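Local coordinates for hypothetical protein lpg0944 (Legionella pneumophila subsp. pneumophila str. Philadelphia 1, PDB 4RXV) that is of unknown function but carries, in this N-terminal part, a predicted peptidase domain of the papain-like cysteine peptidase clan and may be linked to Legionella metaeffector activity, at residues H139-L151 with V162-A174. Numbering follows the deposited sequence. Where two conformers were deposited one is given.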
ATOM      1  N   HIS A 139      -7.108   8.757   1.153  1.00 10.30           N
ATOM      2  CA  HIS A 139      -5.995   7.823   1.335  1.00  9.85           C
ATOM      3  C   HIS A 139      -6.491   6.390   1.396  1.00  9.25           C
ATOM      4  O   HIS A 139      -7.218   6.030   2.308  1.00 10.68           O
ATOM      5  CB  HIS A 139      -5.339   8.176   2.649  1.00  9.80           C
ATOM      6  CG  HIS A 139      -4.169   7.325   3.006  1.00  8.60           C
ATOM      7  ND1 HIS A 139      -3.247   6.888   2.082  1.00  8.70           N
ATOM      8  CD2 HIS A 139      -3.755   6.856   4.203  1.00  9.14           C
ATOM      9  CE1 HIS A 139      -2.320   6.168   2.694  1.00  9.26           C
ATOM     10  NE2 HIS A 139      -2.599   6.149   3.980  1.00  8.46           N
ATOM     11  N   ASN A 140      -6.067   5.559   0.459  1.00  8.78           N
ATOM     12  CA  ASN A 140      -6.433   4.149   0.525  1.00  8.40           C
ATOM     13  C   ASN A 140      -5.420   3.384   1.361  1.00  7.89           C
ATOM     14  O   ASN A 140      -4.231   3.727   1.403  1.00  7.67           O
ATOM     15  CB  ASN A 140      -6.615   3.559  -0.856  1.00  9.81           C
ATOM     16  CG  ASN A 140      -7.743   4.249  -1.612  1.00 11.39           C
ATOM     17  OD1 ASN A 140      -8.768   4.581  -1.034  1.00 13.48           O
ATOM     18  ND2 ASN A 140      -7.547   4.484  -2.880  1.00 11.83           N
ATOM     19  N   ILE A 141      -5.914   2.376   2.051  1.00  7.72           N
ATOM     20  CA  ILE A 141      -5.134   1.545   2.961  1.00  7.78           C
ATOM     21  C   ILE A 141      -5.498   0.097   2.714  1.00  7.63           C
ATOM     22  O   ILE A 141      -6.652  -0.220   2.435  1.00  8.04           O
ATOM     23  CB  ILE A 141      -5.456   1.922   4.452  1.00  8.06           C
ATOM     24  CG1 ILE A 141      -5.013   3.369   4.721  1.00  8.91           C
ATOM     25  CG2 ILE A 141      -4.815   0.953   5.409  1.00  9.86           C
ATOM     26  CD1 ILE A 141      -5.452   3.885   6.091  1.00  9.60           C
ATOM     27  N   THR A 142      -4.533  -0.801   2.840  1.00  7.06           N
ATOM     28  CA  THR A 142      -4.758  -2.239   2.728  1.00  6.69           C
ATOM     29  C   THR A 142      -4.889  -2.838   4.107  1.00  6.23           C
ATOM     30  O   THR A 142      -4.153  -2.462   5.028  1.00  7.56           O
ATOM     31  CB  THR A 142      -3.683  -2.859   1.851  1.00  7.20           C
ATOM     32  OG1 THR A 142      -3.913  -2.376   0.528  1.00  8.03           O
ATOM     33  CG2 THR A 142      -3.702  -4.378   1.836  1.00  8.03           C
ATOM     34  N   LEU A 143      -5.819  -3.780   4.252  1.00  6.77           N
ATOM     35  CA  LEU A 143      -6.026  -4.508   5.499  1.00  7.01           C
ATOM     36  C   LEU A 143      -5.834  -6.000   5.296  1.00  7.44           C
ATOM     37  O   LEU A 143      -6.203  -6.559   4.266  1.00  7.95           O
ATOM     38  CB  LEU A 143      -7.432  -4.318   6.069  1.00  7.54           C
ATOM     39  CG  LEU A 143      -7.904  -2.885   6.286  1.00  8.05           C
ATOM     40  CD1 LEU A 143      -9.367  -2.912   6.770  1.00  8.82           C
ATOM     41  CD2 LEU A 143      -7.012  -2.152   7.251  1.00  8.60           C
ATOM     42  N   LEU A 144      -5.281  -6.621   6.325  1.00  7.18           N
ATOM     43  CA  LEU A 144      -5.327  -8.069   6.518  1.00  7.90           C
ATOM     44  C   LEU A 144      -6.315  -8.364   7.627  1.00  8.52           C
ATOM     45  O   LEU A 144      -6.129  -7.902   8.746  1.00  9.07           O
ATOM     46  CB  LEU A 144      -3.945  -8.599   6.896  1.00  8.56           C
ATOM     47  CG  LEU A 144      -2.899  -8.496   5.784  1.00  9.24           C
ATOM     48  CD1 LEU A 144      -1.489  -8.526   6.359  1.00 11.68           C
ATOM     49  CD2 LEU A 144      -3.068  -9.603   4.786  1.00 12.63           C
ATOM     50  N   VAL A 145      -7.400  -9.068   7.311  0.53  8.80           N
ATOM     51  CA  VAL A 145      -8.399  -9.393   8.323  0.53 10.06           C
ATOM     52  C   VAL A 145      -8.403 -10.895   8.549  0.53 10.84           C
ATOM     53  O   VAL A 145      -8.254 -11.662   7.621  0.53 10.81           O
ATOM     54  CB  VAL A 145      -9.815  -8.875   7.954  0.53 12.10           C
ATOM     55  CG1 VAL A 145      -9.815  -7.337   7.899  0.53 13.02           C
ATOM     56  CG2 VAL A 145     -10.318  -9.467   6.654  0.53 11.19           C
ATOM     57  N   PRO A 146      -8.547 -11.327   9.802  1.00 14.32           N
ATOM     58  CA  PRO A 146      -8.571 -12.762  10.044  1.00 15.74           C
ATOM     59  C   PRO A 146      -9.695 -13.429   9.266  1.00 14.53           C
ATOM     60  O   PRO A 146     -10.771 -12.874   9.091  1.00 15.89           O
ATOM     61  CB  PRO A 146      -8.787 -12.852  11.555  1.00 20.27           C
ATOM     62  CG  PRO A 146      -8.189 -11.593  12.080  1.00 21.65           C
ATOM     63  CD  PRO A 146      -8.532 -10.563  11.061  1.00 19.06           C
ATOM     64  N   LYS A 147      -9.415 -14.620   8.761  1.00 15.05           N
ATOM     65  CA  LYS A 147     -10.394 -15.389   8.008  1.00 16.76           C
ATOM     66  C   LYS A 147     -11.724 -15.437   8.725  1.00 16.38           C
ATOM     67  O   LYS A 147     -11.761 -15.765   9.912  1.00 17.26           O
ATOM     68  CB  LYS A 147      -9.897 -16.826   7.880  1.00 21.11           C
ATOM     69  CG  LYS A 147      -8.833 -17.013   6.863  1.00 24.73           C
ATOM     70  CD  LYS A 147      -9.387 -16.819   5.489  1.00 25.64           C
ATOM     71  CE  LYS A 147      -8.379 -17.218   4.458  1.00 27.89           C
ATOM     72  NZ  LYS A 147      -8.897 -16.922   3.117  1.00 28.06           N
ATOM     73  N   GLY A 148     -12.813 -15.179   8.000  1.00 19.13           N
ATOM     74  CA  GLY A 148     -14.141 -15.243   8.585  1.00 22.06           C
ATOM     75  C   GLY A 148     -14.766 -13.869   8.629  1.00 22.90           C
ATOM     76  O   GLY A 148     -15.986 -13.718   8.657  1.00 26.38           O
ATOM     77  N   SER A 149     -13.918 -12.854   8.619  1.00 20.87           N
ATOM     78  CA  SER A 149     -14.387 -11.472   8.725  1.00 25.19           C
ATOM     79  C   SER A 149     -15.151 -10.991   7.488  1.00 23.58           C
ATOM     80  O   SER A 149     -14.796 -11.321   6.363  1.00 25.46           O
ATOM     81  CB  SER A 149     -13.204 -10.526   8.956  1.00 29.38           C
ATOM     82  OG  SER A 149     -12.414 -10.933  10.058  1.00 31.10           O
ATOM     83  N   ARG A 150     -16.192 -10.194   7.708  1.00 20.39           N
ATOM     84  CA  ARG A 150     -16.851  -9.480   6.622  1.00 18.49           C
ATOM     85  C   ARG A 150     -16.982  -8.036   7.049  1.00 16.36           C
ATOM     86  O   ARG A 150     -17.641  -7.722   8.049  1.00 18.98           O
ATOM     87  CB  ARG A 150     -18.234 -10.050   6.331  1.00 21.01           C
ATOM     88  N   LEU A 151     -16.349  -7.157   6.305  1.00 14.50           N
ATOM     89  CA  LEU A 151     -16.388  -5.766   6.636  1.00 12.85           C
ATOM     90  C   LEU A 151     -17.657  -5.195   6.052  1.00 11.52           C
ATOM     91  O   LEU A 151     -18.233  -5.768   5.130  1.00 12.39           O
ATOM     92  CB  LEU A 151     -15.169  -5.069   6.038  1.00 13.64           C
ATOM     93  CG  LEU A 151     -13.828  -5.623   6.527  1.00 14.44           C
ATOM     94  CD1 LEU A 151     -12.698  -4.905   5.817  1.00 15.87           C
ATOM     95  CD2 LEU A 151     -13.684  -5.515   8.036  1.00 16.20           C
ATOM     96  N   VAL A 162     -16.783  -2.033  14.131  1.00 16.40           N
ATOM     97  CA  VAL A 162     -16.936  -3.117  13.151  1.00 16.08           C
ATOM     98  C   VAL A 162     -15.581  -3.460  12.496  1.00 15.69           C
ATOM     99  O   VAL A 162     -15.526  -3.977  11.387  1.00 17.63           O
ATOM    100  CB  VAL A 162     -18.061  -2.802  12.103  1.00 16.52           C
ATOM    101  CG1 VAL A 162     -19.426  -2.736  12.794  1.00 17.05           C
ATOM    102  CG2 VAL A 162     -17.810  -1.515  11.352  1.00 16.31           C
ATOM    103  N   PHE A 163     -14.490  -3.202  13.224  1.00 15.12           N
ATOM    104  CA  PHE A 163     -13.114  -3.500  12.779  1.00 14.10           C
ATOM    105  C   PHE A 163     -12.652  -4.766  13.524  1.00 13.36           C
ATOM    106  O   PHE A 163     -12.483  -4.733  14.741  1.00 14.84           O
ATOM    107  CB  PHE A 163     -12.239  -2.312  13.144  1.00 14.60           C
ATOM    108  CG  PHE A 163     -10.896  -2.253  12.457  1.00 13.25           C
ATOM    109  CD1 PHE A 163     -10.785  -1.962  11.118  1.00 13.03           C
ATOM    110  CD2 PHE A 163      -9.733  -2.370  13.192  1.00 13.58           C
ATOM    111  CE1 PHE A 163      -9.545  -1.844  10.522  1.00 13.02           C
ATOM    112  CE2 PHE A 163      -8.483  -2.233  12.589  1.00 13.73           C
ATOM    113  CZ  PHE A 163      -8.397  -1.958  11.276  1.00 13.11           C
ATOM    114  N   PRO A 164     -12.454  -5.889  12.809  1.00 13.72           N
ATOM    115  CA  PRO A 164     -12.231  -7.155  13.514  1.00 15.27           C
ATOM    116  C   PRO A 164     -10.983  -7.193  14.373  1.00 14.97           C
ATOM    117  O   PRO A 164      -9.968  -6.591  14.003  1.00 14.51           O
ATOM    118  CB  PRO A 164     -12.090  -8.163  12.375  1.00 17.14           C
ATOM    119  CG  PRO A 164     -12.865  -7.572  11.268  1.00 16.03           C
ATOM    120  CD  PRO A 164     -12.640  -6.102  11.366  1.00 14.41           C
ATOM    121  N   ILE A 165     -11.068  -7.936  15.477  1.00 16.17           N
ATOM    122  CA  ILE A 165      -9.910  -8.266  16.293  1.00 16.81           C
ATOM    123  C   ILE A 165      -8.885  -8.932  15.404  1.00 15.00           C
ATOM    124  O   ILE A 165      -9.213  -9.828  14.634  1.00 17.34           O
ATOM    125  CB  ILE A 165     -10.277  -9.260  17.449  1.00 20.95           C
ATOM    126  CG1 ILE A 165     -11.231  -8.612  18.444  1.00 22.48           C
ATOM    127  CG2 ILE A 165      -9.026  -9.746  18.186  1.00 23.02           C
ATOM    128  CD1 ILE A 165     -11.830  -9.584  19.456  1.00 25.48           C
ATOM    129  N   GLY A 166      -7.640  -8.493  15.493  1.00 14.50           N
ATOM    130  CA  GLY A 166      -6.581  -9.130  14.742  1.00 12.24           C
ATOM    131  C   GLY A 166      -6.332  -8.510  13.375  1.00 10.54           C
ATOM    132  O   GLY A 166      -5.457  -8.956  12.649  1.00 10.40           O
ATOM    133  N   THR A 167      -7.064  -7.466  13.018  1.00  9.76           N
ATOM    134  CA  THR A 167      -6.821  -6.791  11.747  1.00  8.96           C
ATOM    135  C   THR A 167      -5.454  -6.117  11.762  1.00  8.53           C
ATOM    136  O   THR A 167      -5.061  -5.500  12.742  1.00  9.69           O
ATOM    137  CB  THR A 167      -7.908  -5.772  11.448  1.00 10.13           C
ATOM    138  OG1 THR A 167      -9.161  -6.448  11.380  1.00 11.78           O
ATOM    139  CG2 THR A 167      -7.652  -5.074  10.122  1.00 10.94           C
ATOM    140  N   LEU A 168      -4.726  -6.264  10.662  1.00  7.92           N
ATOM    141  CA  LEU A 168      -3.455  -5.578  10.455  1.00  8.16           C
ATOM    142  C   LEU A 168      -3.553  -4.573   9.309  1.00  7.63           C
ATOM    143  O   LEU A 168      -4.174  -4.825   8.285  1.00  8.90           O
ATOM    144  CB  LEU A 168      -2.348  -6.568  10.137  1.00  9.47           C
ATOM    145  CG  LEU A 168      -2.086  -7.606  11.223  1.00 11.73           C
ATOM    146  CD1 LEU A 168      -1.158  -8.696  10.713  1.00 13.65           C
ATOM    147  CD2 LEU A 168      -1.479  -6.962  12.470  1.00 12.99           C
ATOM    148  N   ILE A 169      -2.955  -3.413   9.525  1.00  7.11           N
ATOM    149  CA  ILE A 169      -2.954  -2.321   8.571  1.00  7.27           C
ATOM    150  C   ILE A 169      -1.674  -2.372   7.738  1.00  6.90           C
ATOM    151  O   ILE A 169      -0.583  -2.637   8.282  1.00  7.51           O
ATOM    152  CB  ILE A 169      -3.076  -0.979   9.340  1.00  7.77           C
ATOM    153  CG1 ILE A 169      -4.489  -0.869   9.933  1.00 10.38           C
ATOM    154  CG2 ILE A 169      -2.752   0.232   8.490  1.00  9.30           C
ATOM    155  CD1 ILE A 169      -4.541  -0.022  11.171  1.00 12.26           C
ATOM    156  N   VAL A 170      -1.783  -2.039   6.461  1.00  6.68           N
ATOM    157  CA  VAL A 170      -0.664  -2.030   5.531  1.00  6.91           C
ATOM    158  C   VAL A 170      -0.772  -0.736   4.697  1.00  6.87           C
ATOM    159  O   VAL A 170      -1.681  -0.578   3.885  1.00  7.51           O
ATOM    160  CB  VAL A 170      -0.629  -3.289   4.651  1.00  7.19           C
ATOM    161  CG1 VAL A 170       0.604  -3.242   3.773  1.00  8.11           C
ATOM    162  CG2 VAL A 170      -0.659  -4.553   5.519  1.00  9.25           C
ATOM    163  N   ASP A 171       0.195   0.153   4.891  1.00  6.69           N
ATOM    164  CA  ASP A 171       0.157   1.489   4.329  1.00  6.58           C
ATOM    165  C   ASP A 171       1.535   1.844   3.759  1.00  6.68           C
ATOM    166  O   ASP A 171       2.348   2.506   4.429  1.00  7.34           O
ATOM    167  CB  ASP A 171      -0.281   2.483   5.400  1.00  7.57           C
ATOM    168  CG  ASP A 171      -0.555   3.872   4.845  1.00  7.72           C
ATOM    169  OD1 ASP A 171      -0.188   4.175   3.677  1.00  8.24           O
ATOM    170  OD2 ASP A 171      -1.155   4.675   5.601  1.00  8.72           O
ATOM    171  N   PRO A 172       1.822   1.424   2.524  1.00  6.48           N
ATOM    172  CA  PRO A 172       3.127   1.737   1.942  1.00  6.85           C
ATOM    173  C   PRO A 172       3.375   3.237   1.757  1.00  6.71           C
ATOM    174  O   PRO A 172       4.514   3.689   1.863  1.00  7.60           O
ATOM    175  CB  PRO A 172       3.101   1.013   0.598  1.00  7.60           C
ATOM    176  CG  PRO A 172       1.641   0.815   0.290  1.00  7.54           C
ATOM    177  CD  PRO A 172       1.009   0.570   1.633  1.00  7.06           C
ATOM    178  N   TRP A 173       2.324   4.021   1.505  1.00  6.54           N
ATOM    179  CA  TRP A 173       2.488   5.470   1.416  1.00  7.14           C
ATOM    180  C   TRP A 173       3.063   6.055   2.694  1.00  7.14           C
ATOM    181  O   TRP A 173       3.929   6.932   2.626  1.00  7.78           O
ATOM    182  CB  TRP A 173       1.172   6.129   1.028  1.00  7.32           C
ATOM    183  CG  TRP A 173       1.224   7.601   0.769  1.00  7.70           C
ATOM    184  CD1 TRP A 173       1.601   8.232  -0.390  1.00  8.15           C
ATOM    185  CD2 TRP A 173       0.806   8.631   1.660  1.00  8.12           C
ATOM    186  NE1 TRP A 173       1.421   9.588  -0.263  1.00  8.51           N
ATOM    187  CE2 TRP A 173       0.938   9.859   0.986  1.00  8.49           C
ATOM    188  CE3 TRP A 173       0.304   8.631   2.954  1.00  8.88           C
ATOM    189  CZ2 TRP A 173       0.595  11.096   1.578  1.00  9.30           C
ATOM    190  CZ3 TRP A 173      -0.034   9.857   3.553  1.00  9.08           C
ATOM    191  CH2 TRP A 173       0.110  11.067   2.854  1.00  9.12           C
ATOM    192  N   ALA A 174       2.627   5.557   3.856  1.00  7.34           N
ATOM    193  CA  ALA A 174       3.195   6.042   5.112  1.00  7.75           C
ATOM    194  C   ALA A 174       4.710   5.818   5.133  1.00  7.13           C
ATOM    195  O   ALA A 174       5.443   6.633   5.689  1.00  8.00           O
ATOM    196  CB  ALA A 174       2.559   5.350   6.297  1.00  8.19           C
TER
HETATM  197  O   HOH W   1     -16.819  -5.949  10.438  1.00 37.34           O
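Thr142 and Leu144 pair with Val170 and Leu168 across an antiparallel edge of the four-stranded sheet in the RavJ peptidase domain. Four backbone bonds satisfy the N-H and C=O groups of these residues, from Leu144 N to Leu168 O at 2.9 Å to the more bent Val170 N to Thr142 O, 141° at the hydrogen. Apolar Leu143 and Ile169 fill one face, CD2 on CG1, while Leu144 and Val170 on the other pack against helix 6-14. Thr142 OG1 is satisfied by Ala106 O.

Just past the end of strand 168-170, Asp171 meets the ring edge of His139, NE2 donating to OD2 at 2.6 Å, nearly straight and on the syn side, though 32° out of the carboxylate plane. With ND1 bound to Cys102 O, both ring nitrogens are engaged, which holds the ring's rotation. Such a His-carboxylate pair is consistent with the papain-like clan. With chi1 at -171° the Asp171 carboxylate is turned to His139, while OD1, suited to a first-turn N-H, caps the helix by accepting from Ala174 N, well above the carboxylate plane. Trp173 CZ3 covers one His139 face.

At the far end two type II turns meet, Pro146 CG on Ile165 O and Ser149 OG beside Pro164 CG. Gly148 and Gly166 take the third positions, where a side chain would jam against the preceding carbonyl O. Separately, Leu151 CD2 packs on Pro164 CD at 3.5 Å. Ser149 OG donates to Pro146 O, and Thr167 OG1 reaches Pro164 O at 2.7 Å, from the same face as Thr167 N.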